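Long-range contacts in monoglyceride lipase (Saccharomyces cerevisiae, PDB 4ZWN), which hydrolyses monoacylglycerols to glycerol and free fatty acids, with a strong preference for monounsaturated substrates, and also takes part in breaking down fatty acid ethyl esters: residues Glu59-His68 / Gly88-Ala99; Gly69-Gln77 / Phe219-Tyr230. The protein carries 2 engineered substitutions. All blocks are in the same frame, centred on the assembly; numbering follows the deposited sequence.

Interaction 1 of 2, residues Glu59-His68 / Gly88-Ala99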
loop_
_atom_site.group_PDB
_atom_site.type_symbol
_atom_site.label_atom_id
_atom_site.label_comp_id
_atom_site.label_asym_id
_atom_site.label_seq_id
_atom_site.Cartn_x
_atom_site.Cartn_y
_atom_site.Cartn_z
ATOM N N GLU A 59 -14.747 -21.360 -2.139
ATOM C CA GLU A 59 -15.416 -20.150 -1.739
ATOM C C GLU A 59 -14.545 -19.000 -1.293
ATOM O O GLU A 59 -13.462 -19.182 -0.808
ATOM C CB GLU A 59 -16.420 -20.448 -0.647
ATOM C CG GLU A 59 -15.915 -21.410 0.395
ATOM C CD GLU A 59 -17.008 -21.875 1.331
ATOM O OE1 GLU A 59 -17.435 -23.030 1.207
ATOM O OE2 GLU A 59 -17.431 -21.085 2.193
ATOM N N VAL A 60 -15.110 -17.812 -1.437
ATOM C CA VAL A 60 -14.496 -16.544 -1.130
ATOM C C VAL A 60 -15.135 -15.909 0.055
ATOM O O VAL A 60 -16.310 -15.759 0.091
ATOM C CB VAL A 60 -14.745 -15.562 -2.268
ATOM C CG1 VAL A 60 -13.895 -14.332 -2.123
ATOM C CG2 VAL A 60 -14.540 -16.215 -3.613
ATOM N N ARG A 61 -14.324 -15.491 0.999
ATOM C CA ARG A 61 -14.755 -14.775 2.194
ATOM C C ARG A 61 -14.788 -13.276 1.934
ATOM O O ARG A 61 -15.602 -12.554 2.508
ATOM C CB ARG A 61 -13.833 -15.080 3.371
ATOM C CG ARG A 61 -13.842 -16.529 3.809
ATOM C CD ARG A 61 -12.979 -16.703 5.037
ATOM N NE ARG A 61 -13.443 -15.856 6.130
ATOM C CZ ARG A 61 -14.191 -16.288 7.140
ATOM N NH1 ARG A 61 -14.552 -17.562 7.202
ATOM N NH2 ARG A 61 -14.572 -15.447 8.092
ATOM N N GLY A 62 -13.890 -12.817 1.066
ATOM C CA GLY A 62 -13.804 -11.411 0.714
ATOM C C GLY A 62 -12.697 -11.108 -0.280
ATOM O O GLY A 62 -11.859 -11.962 -0.582
ATOM N N ARG A 63 -12.696 -9.886 -0.801
ATOM C CA ARG A 63 -11.641 -9.444 -1.709
ATOM C C ARG A 63 -10.862 -8.277 -1.105
ATOM O O ARG A 63 -11.448 -7.382 -0.493
ATOM C CB ARG A 63 -12.225 -9.041 -3.065
ATOM C CG ARG A 63 -11.173 -8.656 -4.099
ATOM C CD ARG A 63 -11.800 -8.234 -5.416
ATOM N NE ARG A 63 -12.598 -9.303 -6.009
ATOM C CZ ARG A 63 -13.081 -9.274 -7.247
ATOM N NH1 ARG A 63 -12.840 -8.229 -8.028
ATOM N NH2 ARG A 63 -13.800 -10.291 -7.707
ATOM N N VAL A 64 -9.542 -8.290 -1.275
ATOM C CA VAL A 64 -8.709 -7.200 -0.776
ATOM C C VAL A 64 -8.064 -6.413 -1.916
ATOM O O VAL A 64 -7.366 -6.976 -2.759
ATOM C CB VAL A 64 -7.594 -7.712 0.162
ATOM C CG1 VAL A 64 -6.958 -6.547 0.895
ATOM C CG2 VAL A 64 -8.148 -8.718 1.161
ATOM N N LEU A 65 -8.310 -5.106 -1.931
ATOM C CA LEU A 65 -7.698 -4.199 -2.894
ATOM C C LEU A 65 -6.337 -3.732 -2.373
ATOM O O LEU A 65 -6.251 -3.103 -1.318
ATOM C CB LEU A 65 -8.612 -2.997 -3.151
ATOM C CG LEU A 65 -8.607 -2.302 -4.519
ATOM C CD1 LEU A 65 -9.517 -1.085 -4.488
ATOM C CD2 LEU A 65 -7.210 -1.910 -4.968
ATOM N N LEU A 66 -5.276 -4.025 -3.116
ATOM C CA LEU A 66 -3.935 -3.678 -2.662
ATOM C C LEU A 66 -3.404 -2.412 -3.335
ATOM O O LEU A 66 -3.301 -2.338 -4.559
ATOM C CB LEU A 66 -2.974 -4.843 -2.908
ATOM C CG LEU A 66 -3.412 -6.217 -2.390
ATOM C CD1 LEU A 66 -2.274 -7.211 -2.494
ATOM C CD2 LEU A 66 -3.908 -6.139 -0.960
ATOM N N ILE A 67 -3.071 -1.417 -2.519
ATOM C CA ILE A 67 -2.461 -0.187 -3.006
ATOM C C ILE A 67 -0.967 -0.201 -2.700
ATOM O O ILE A 67 -0.563 -0.026 -1.549
ATOM C CB ILE A 67 -3.100 1.061 -2.373
ATOM C CG1 ILE A 67 -4.624 0.978 -2.445
ATOM C CG2 ILE A 67 -2.592 2.326 -3.056
ATOM C CD1 ILE A 67 -5.330 2.127 -1.766
ATOM N N HIS A 68 -0.149 -0.410 -3.730
ATOM C CA HIS A 68 1.292 -0.547 -3.539
ATOM C C HIS A 68 1.943 0.773 -3.145
ATOM O O HIS A 68 1.336 1.841 -3.257
ATOM C CB HIS A 68 1.962 -1.110 -4.801
ATOM C CG HIS A 68 1.970 -0.165 -5.968
ATOM N ND1 HIS A 68 2.850 0.890 -6.066
ATOM C CD2 HIS A 68 1.220 -0.137 -7.094
ATOM C CE1 HIS A 68 2.635 1.538 -7.198
ATOM N NE2 HIS A 68 1.648 0.934 -7.842
ATOM N N GLY A 88 -8.633 -18.126 1.366
ATOM C CA GLY A 88 -9.995 -17.785 1.003
ATOM C C GLY A 88 -10.265 -16.317 0.747
ATOM O O GLY A 88 -11.385 -15.850 0.954
ATOM N N TYR A 89 -9.251 -15.589 0.287
ATOM C CA TYR A 89 -9.418 -14.171 -0.018
ATOM C C TYR A 89 -8.903 -13.803 -1.405
ATOM O O TYR A 89 -7.758 -14.093 -1.759
ATOM C CB TYR A 89 -8.720 -13.310 1.037
ATOM C CG TYR A 89 -9.388 -13.373 2.388
ATOM C CD1 TYR A 89 -10.494 -12.582 2.673
ATOM C CD2 TYR A 89 -8.922 -14.233 3.375
ATOM C CE1 TYR A 89 -11.115 -12.642 3.904
ATOM C CE2 TYR A 89 -9.533 -14.297 4.607
ATOM C CZ TYR A 89 -10.630 -13.503 4.867
ATOM O OH TYR A 89 -11.242 -13.568 6.096
ATOM N N GLU A 90 -9.766 -13.159 -2.185
ATOM C CA GLU A 90 -9.381 -12.639 -3.488
ATOM C C GLU A 90 -8.544 -11.377 -3.327
ATOM O O GLU A 90 -8.703 -10.637 -2.355
ATOM C CB GLU A 90 -10.618 -12.343 -4.339
ATOM C CG GLU A 90 -11.430 -13.569 -4.704
ATOM C CD GLU A 90 -12.694 -13.227 -5.469
ATOM O OE1 GLU A 90 -13.123 -12.053 -5.424
ATOM O OE2 GLU A 90 -13.257 -14.134 -6.120
ATOM N N SER A 91 -7.654 -11.133 -4.282
ATOM C CA SER A 91 -6.864 -9.908 -4.288
ATOM C C SER A 91 -7.000 -9.170 -5.610
ATOM O O SER A 91 -7.159 -9.781 -6.668
ATOM C CB SER A 91 -5.387 -10.206 -4.022
ATOM O OG SER A 91 -5.178 -10.696 -2.711
ATOM N N PHE A 92 -6.938 -7.847 -5.537
ATOM C CA PHE A 92 -6.859 -7.017 -6.724
ATOM C C PHE A 92 -5.817 -5.938 -6.499
ATOM O O PHE A 92 -5.868 -5.213 -5.505
ATOM C CB PHE A 92 -8.212 -6.387 -7.062
ATOM C CG PHE A 92 -8.225 -5.650 -8.378
ATOM C CD1 PHE A 92 -7.796 -4.336 -8.459
ATOM C CD2 PHE A 92 -8.663 -6.278 -9.534
ATOM C CE1 PHE A 92 -7.804 -3.660 -9.668
ATOM C CE2 PHE A 92 -8.673 -5.608 -10.744
ATOM C CZ PHE A 92 -8.243 -4.299 -10.812
ATOM N N THR A 93 -4.869 -5.840 -7.420
ATOM C CA THR A 93 -3.883 -4.774 -7.370
ATOM C C THR A 93 -3.630 -4.246 -8.772
ATOM O O THR A 93 -3.898 -4.923 -9.764
ATOM C CB THR A 93 -2.558 -5.244 -6.734
ATOM O OG1 THR A 93 -1.714 -4.113 -6.492
ATOM C CG2 THR A 93 -1.837 -6.226 -7.644
ATOM N N PHE A 94 -3.123 -3.024 -8.849
ATOM C CA PHE A 94 -2.799 -2.421 -10.130
ATOM C C PHE A 94 -1.583 -1.525 -9.973
ATOM O O PHE A 94 -1.406 -0.889 -8.934
ATOM C CB PHE A 94 -3.992 -1.624 -10.674
ATOM C CG PHE A 94 -4.362 -0.429 -9.836
ATOM C CD1 PHE A 94 -5.159 -0.572 -8.712
ATOM C CD2 PHE A 94 -3.918 0.839 -10.179
ATOM C CE1 PHE A 94 -5.501 0.525 -7.942
ATOM C CE2 PHE A 94 -4.257 1.941 -9.416
ATOM C CZ PHE A 94 -5.050 1.785 -8.295
ATOM N N ASP A 95 -0.733 -1.496 -10.993
ATOM C CA ASP A 95 0.369 -0.547 -11.014
ATOM C C ASP A 95 -0.218 0.845 -11.205
ATOM O O ASP A 95 -0.855 1.121 -12.219
ATOM C CB ASP A 95 1.374 -0.883 -12.122
ATOM C CG ASP A 95 2.138 -2.173 -11.853
ATOM O OD1 ASP A 95 2.044 -2.713 -10.730
ATOM O OD2 ASP A 95 2.849 -2.643 -12.767
ATOM N N GLN A 96 -0.026 1.712 -10.215
ATOM C CA GLN A 96 -0.620 3.044 -10.244
ATOM C C GLN A 96 0.063 3.935 -11.273
ATOM O O GLN A 96 1.168 3.639 -11.732
ATOM C CB GLN A 96 -0.542 3.699 -8.864
ATOM C CG GLN A 96 -1.176 2.892 -7.744
ATOM C CD GLN A 96 -0.960 3.529 -6.384
ATOM O OE1 GLN A 96 -1.440 4.631 -6.120
ATOM N NE2 GLN A 96 -0.225 2.841 -5.518
ATOM N N ARG A 97 -0.607 5.028 -11.630
ATOM C CA ARG A 97 -0.045 6.010 -12.546
ATOM C C ARG A 97 1.277 6.542 -12.001
ATOM O O ARG A 97 1.339 7.045 -10.881
ATOM C CB ARG A 97 -1.031 7.158 -12.773
ATOM C CG ARG A 97 -0.627 8.128 -13.874
ATOM C CD ARG A 97 -1.622 9.274 -13.975
ATOM N NE ARG A 97 -2.991 8.794 -14.140
ATOM C CZ ARG A 97 -3.634 8.742 -15.303
ATOM N NH1 ARG A 97 -3.038 9.153 -16.415
ATOM N NH2 ARG A 97 -4.878 8.287 -15.354
ATOM N N GLY A 98 2.332 6.411 -12.796
ATOM C CA GLY A 98 3.653 6.853 -12.393
ATOM C C GLY A 98 4.539 5.701 -11.964
ATOM O O GLY A 98 5.723 5.888 -11.677
ATOM N N ALA A 99 3.967 4.500 -11.931
ATOM C CA ALA A 99 4.682 3.337 -11.418
ATOM C C ALA A 99 4.465 2.089 -12.268
ATOM O O ALA A 99 3.535 2.025 -13.074
ATOM C CB ALA A 99 4.263 3.065 -9.981
HETATM O O HOH W 1 -1.974 -0.580 -6.108
#

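Interaction 2 of 2, residues Gly69-Gln77 / Phe219-Tyr230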
loop_
_atom_site.group_PDB
_atom_site.type_symbol
_atom_site.label_atom_id
_atom_site.label_comp_id
_atom_site.label_asym_id
_atom_site.label_seq_id
_atom_site.Cartn_x
_atom_site.Cartn_y
_atom_site.Cartn_z
ATOM N N GLY A 69 3.183 0.688 -2.678
ATOM C CA GLY A 69 3.932 1.866 -2.285
ATOM C C GLY A 69 4.813 2.394 -3.399
ATOM O O GLY A 69 4.922 1.785 -4.467
ATOM N N PHE A 70 5.440 3.540 -3.147
ATOM C CA PHE A 70 6.350 4.146 -4.106
ATOM C C PHE A 70 7.471 3.175 -4.459
ATOM O O PHE A 70 8.103 2.599 -3.574
ATOM C CB PHE A 70 6.920 5.451 -3.543
ATOM C CG PHE A 70 7.840 6.174 -4.490
ATOM C CD1 PHE A 70 7.371 6.653 -5.704
ATOM C CD2 PHE A 70 9.169 6.391 -4.157
ATOM C CE1 PHE A 70 8.213 7.323 -6.574
ATOM C CE2 PHE A 70 10.016 7.063 -5.022
ATOM C CZ PHE A 70 9.537 7.528 -6.233
ATOM N N GLY A 71 7.694 2.979 -5.755
ATOM C CA GLY A 71 8.742 2.088 -6.218
ATOM C C GLY A 71 8.330 0.634 -6.343
ATOM O O GLY A 71 9.091 -0.190 -6.853
ATOM N N GLU A 72 7.126 0.316 -5.879
ATOM C CA GLU A 72 6.632 -1.053 -5.916
ATOM C C GLU A 72 5.785 -1.323 -7.158
ATOM O O GLU A 72 5.501 -0.413 -7.938
ATOM C CB GLU A 72 5.822 -1.361 -4.653
ATOM C CG GLU A 72 6.646 -1.408 -3.373
ATOM C CD GLU A 72 5.828 -1.862 -2.181
ATOM O OE1 GLU A 72 4.581 -1.830 -2.271
ATOM O OE2 GLU A 72 6.428 -2.258 -1.156
ATOM N N TYR A 73 5.391 -2.581 -7.327
ATOM C CA TYR A 73 4.543 -3.006 -8.439
ATOM C C TYR A 73 3.973 -4.392 -8.124
ATOM O O TYR A 73 4.145 -4.889 -7.011
ATOM C CB TYR A 73 5.319 -3.005 -9.767
ATOM C CG TYR A 73 6.492 -3.961 -9.814
ATOM C CD1 TYR A 73 7.639 -3.721 -9.067
ATOM C CD2 TYR A 73 6.458 -5.094 -10.615
ATOM C CE1 TYR A 73 8.708 -4.589 -9.101
ATOM C CE2 TYR A 73 7.527 -5.967 -10.659
ATOM C CZ TYR A 73 8.648 -5.711 -9.896
ATOM O OH TYR A 73 9.721 -6.574 -9.933
ATOM N N THR A 74 3.299 -5.005 -9.094
ATOM C CA THR A 74 2.560 -6.252 -8.867
ATOM C C THR A 74 3.363 -7.363 -8.183
ATOM O O THR A 74 2.895 -7.951 -7.209
ATOM C CB THR A 74 2.009 -6.818 -10.188
ATOM O OG1 THR A 74 3.089 -7.030 -11.106
ATOM C CG2 THR A 74 1.001 -5.858 -10.803
ATOM N N LYS A 75 4.563 -7.643 -8.687
ATOM C CA LYS A 75 5.383 -8.744 -8.175
ATOM C C LYS A 75 5.685 -8.612 -6.683
ATOM O O LYS A 75 5.799 -9.615 -5.975
ATOM C CB LYS A 75 6.699 -8.844 -8.962
ATOM C CG LYS A 75 7.652 -9.926 -8.457
ATOM C CD LYS A 75 8.935 -9.982 -9.275
ATOM C CE LYS A 75 8.743 -10.770 -10.562
ATOM N NZ LYS A 75 8.439 -12.199 -10.280
ATOM N N ILE A 76 5.812 -7.376 -6.208
ATOM C CA ILE A 76 6.116 -7.133 -4.802
ATOM C C ILE A 76 4.994 -7.664 -3.908
ATOM O O ILE A 76 5.239 -8.143 -2.801
ATOM C CB ILE A 76 6.343 -5.630 -4.526
ATOM C CG1 ILE A 76 7.428 -5.080 -5.454
ATOM C CG2 ILE A 76 6.732 -5.394 -3.071
ATOM C CD1 ILE A 76 8.780 -5.748 -5.286
ATOM N N GLN A 77 3.762 -7.605 -4.401
ATOM C CA GLN A 77 2.627 -8.069 -3.615
ATOM C C GLN A 77 2.265 -9.528 -3.896
ATOM O O GLN A 77 1.236 -10.012 -3.424
ATOM C CB GLN A 77 1.413 -7.172 -3.856
ATOM C CG GLN A 77 1.210 -6.125 -2.774
ATOM C CD GLN A 77 2.424 -5.236 -2.591
ATOM O OE1 GLN A 77 3.191 -5.393 -1.640
ATOM N NE2 GLN A 77 2.602 -4.289 -3.504
ATOM N N PHE A 219 17.525 -9.470 -4.190
ATOM C CA PHE A 219 16.539 -9.447 -5.263
ATOM C C PHE A 219 16.141 -8.022 -5.638
ATOM O O PHE A 219 16.128 -7.662 -6.814
ATOM C CB PHE A 219 15.293 -10.239 -4.863
ATOM C CG PHE A 219 14.050 -9.825 -5.600
ATOM C CD1 PHE A 219 13.838 -10.225 -6.909
ATOM C CD2 PHE A 219 13.091 -9.034 -4.983
ATOM C CE1 PHE A 219 12.696 -9.846 -7.589
ATOM C CE2 PHE A 219 11.948 -8.651 -5.658
ATOM C CZ PHE A 219 11.749 -9.057 -6.962
ATOM N N LEU A 220 15.812 -7.225 -4.626
ATOM C CA LEU A 220 15.319 -5.870 -4.837
ATOM C C LEU A 220 16.370 -4.988 -5.506
ATOM O O LEU A 220 16.058 -4.212 -6.410
ATOM C CB LEU A 220 14.884 -5.251 -3.507
ATOM C CG LEU A 220 14.005 -4.006 -3.599
ATOM C CD1 LEU A 220 12.697 -4.330 -4.307
ATOM C CD2 LEU A 220 13.743 -3.439 -2.216
ATOM N N GLY A 221 17.615 -5.120 -5.062
ATOM C CA GLY A 221 18.708 -4.337 -5.608
ATOM C C GLY A 221 19.072 -4.717 -7.032
ATOM O O GLY A 221 19.688 -3.932 -7.752
ATOM N N SER A 222 18.690 -5.923 -7.440
ATOM C CA SER A 222 19.022 -6.420 -8.772
ATOM C C SER A 222 17.817 -6.403 -9.706
ATOM O O SER A 222 17.956 -6.608 -10.910
ATOM C CB SER A 222 19.584 -7.839 -8.686
ATOM O OG SER A 222 20.717 -7.890 -7.840
ATOM N N ASP A 223 16.637 -6.162 -9.145
ATOM C CA ASP A 223 15.403 -6.192 -9.920
ATOM C C ASP A 223 15.323 -5.010 -10.886
ATOM O O ASP A 223 15.338 -3.854 -10.461
ATOM C CB ASP A 223 14.192 -6.200 -8.985
ATOM C CG ASP A 223 12.878 -6.294 -9.731
ATOM O OD1 ASP A 223 12.842 -6.929 -10.805
ATOM O OD2 ASP A 223 11.877 -5.734 -9.241
ATOM N N PRO A 224 15.246 -5.301 -12.196
ATOM C CA PRO A 224 15.156 -4.278 -13.244
ATOM C C PRO A 224 13.894 -3.428 -13.142
ATOM O O PRO A 224 13.888 -2.287 -13.603
ATOM C CB PRO A 224 15.145 -5.100 -14.537
ATOM C CG PRO A 224 15.783 -6.396 -14.173
ATOM C CD PRO A 224 15.358 -6.657 -12.761
ATOM N N MET A 225 12.840 -3.982 -12.551
ATOM C CA MET A 225 11.580 -3.261 -12.392
ATOM C C MET A 225 11.589 -2.365 -11.156
ATOM O O MET A 225 10.673 -1.570 -10.950
ATOM C CB MET A 225 10.408 -4.244 -12.308
ATOM C CG MET A 225 9.989 -4.861 -13.634
ATOM S SD MET A 225 9.094 -3.702 -14.689
ATOM C CE MET A 225 7.786 -3.175 -13.585
ATOM N N SER A 226 12.624 -2.500 -10.332
ATOM C CA SER A 226 12.736 -1.712 -9.109
ATOM C C SER A 226 13.774 -0.603 -9.250
ATOM O O SER A 226 13.627 0.478 -8.681
ATOM C CB SER A 226 13.091 -2.610 -7.923
ATOM O OG SER A 226 12.083 -3.580 -7.695
ATOM N N VAL A 227 14.827 -0.887 -10.010
ATOM C CA VAL A 227 15.899 0.073 -10.237
ATOM C C VAL A 227 16.008 0.361 -11.731
ATOM O O VAL A 227 15.973 -0.564 -12.541
ATOM C CB VAL A 227 17.250 -0.456 -9.704
ATOM C CG1 VAL A 227 18.235 0.686 -9.486
ATOM C CG2 VAL A 227 17.046 -1.229 -8.409
ATOM N N PRO A 228 16.123 1.646 -12.110
ATOM C CA PRO A 228 16.095 2.824 -11.237
ATOM C C PRO A 228 14.678 3.254 -10.874
ATOM O O PRO A 228 13.720 2.876 -11.547
ATOM C CB PRO A 228 16.790 3.894 -12.079
ATOM C CG PRO A 228 16.470 3.512 -13.476
ATOM C CD PRO A 228 16.435 2.007 -13.505
ATOM N N LEU A 229 14.557 4.044 -9.814
ATOM C CA LEU A 229 13.260 4.505 -9.341
ATOM C C LEU A 229 13.126 6.022 -9.461
ATOM O O LEU A 229 13.733 6.769 -8.694
ATOM C CB LEU A 229 13.045 4.071 -7.891
ATOM C CG LEU A 229 11.844 4.688 -7.175
ATOM C CD1 LEU A 229 10.565 4.456 -7.972
ATOM C CD2 LEU A 229 11.728 4.127 -5.764
ATOM N N TYR A 230 12.319 6.471 -10.420
ATOM C CA TYR A 230 12.124 7.901 -10.634
ATOM C C TYR A 230 10.806 8.401 -10.057
ATOM O O TYR A 230 9.765 7.760 -10.205
ATOM C CB TYR A 230 12.186 8.236 -12.125
ATOM C CG TYR A 230 13.466 7.798 -12.793
ATOM C CD1 TYR A 230 14.666 8.445 -12.526
ATOM C CD2 TYR A 230 13.475 6.741 -13.692
ATOM C CE1 TYR A 230 15.840 8.046 -13.130
ATOM C CE2 TYR A 230 14.640 6.337 -14.306
ATOM C CZ TYR A 230 15.823 6.992 -14.022
ATOM O OH TYR A 230 16.988 6.588 -14.632
HETATM O O HOH W 2 9.489 0.759 -9.768
#

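Interaction 1 of 2, residues Glu59-His68 / Gly88-Ala99
The beta-alpha-beta crossover of strand 62-67, helix 78-86 and strand 89-94 sets Val64 beside Ser91 and Leu65 beside Phe92, as parallel neighbours in the central sheet of this alpha/beta-hydrolase. Val64 N donates to Glu90 O (2.7 Å), Val64 O accepts from Phe92 N (2.9 Å), and Leu66 N donates to Phe92 O (2.7 Å). Arg63, with CG anti to the backbone N (chi1 -176°) and a bend at chi3, brings its guanidinium edge to the Glu90 carboxylate. Its NE (2.9 Å) and NH2 (3.0 Å) both grip Glu90 OE1, from one face of a carboxylate turned 51° against the guanidinium. Glu130 takes Arg63 NH1 and Lys134 holds Glu90 OE2, so the pair belongs to a wider charge network. A methionine here lacks both donors and would probably leave Glu90 OE1 without its mate across the strands and Glu130 without this countercharge. On the same face of the sheet, Leu65 CD2 meets the ring edges of Phe92 and Phe94. Beyond the strands, Gln96 NE2 sits over the centre of the His68 ring, 3.4 Å above its plane, while Gln96 N donates almost straight (179°) to His68 NE2 in that plane.

Interaction 2 of 2, residues Gly69-Gln77 / Phe219-Tyr230
A remarkably short hydrogen bond, Tyr73 OH to Asp223 OD2 at 2.4 Å, ties the loop that follows strand 62-67 of the alpha/beta-hydrolase core to the chain that runs on from helix 214-222; the exact length is doubtful at this resolution. The second segment belongs to the cap region inserted between strands 165-169 and 264-269, so the contact joins core and cap. Tyr73 and Asp223 approach from opposite directions with ring and carboxylate planes only 26° apart, and the same OD2 also accepts from Ser226 OG, on the anti side. With two hydroxyls on one oxygen, the carboxylate is probably restrained in its rotation. Tyr73 has its CG between the backbone N and the carbonyl carbon (chi1 62°), a torsion that places OH at Asp223 and lays one ring face against Met225. Met225 folds over that face: its CB packs tightly on Tyr73 CZ (3.3 Å), and bends at chi2 and chi3 bring its CE back over the ring in a CH-pi contact, 4.1 Å from the centroid. Flanking this centre, Lys75 CD and Ile76 CD1 meet the edge of the Phe219 ring; Tyr25 meets Phe219 edge-to-face and makes a cation-pi contact with Lys75. At the other end, Leu229 packs against both Phe70 and Gly71. Its CD1 lies over the Phe70 face, 4.0 Å from the centroid, and reaches Gly71 CA at 3.5 Å, on the type II turn of Gly69-Glu72. Nearby a water donates to both Gly71 O (3.1 Å) and Met225 O (2.9 Å).

How the interactions relate
Residues 59-68 run straight into 69-77: interaction 1 pairs two neighbouring strands of the central sheet, and in interaction 2 the loop 69-77, before the chain enters helix 78-86, packs against the cap segment 219-230. Their centres are 18 Å apart. They meet around Asp95, His68 and Gln77. Asp95 OD1 of interaction 1 lies 3.1 Å from Thr74 N of interaction 2, and His68 CB packs against Gln77 NE2 (3.5 Å). Both approach the proposed catalytic site: the side chain of Phe70 is about 6 Å from that of the nucleophile Ser144 and about 8 Å from that of His302, while the His68 side chain is about 9 Å from that of Ser144.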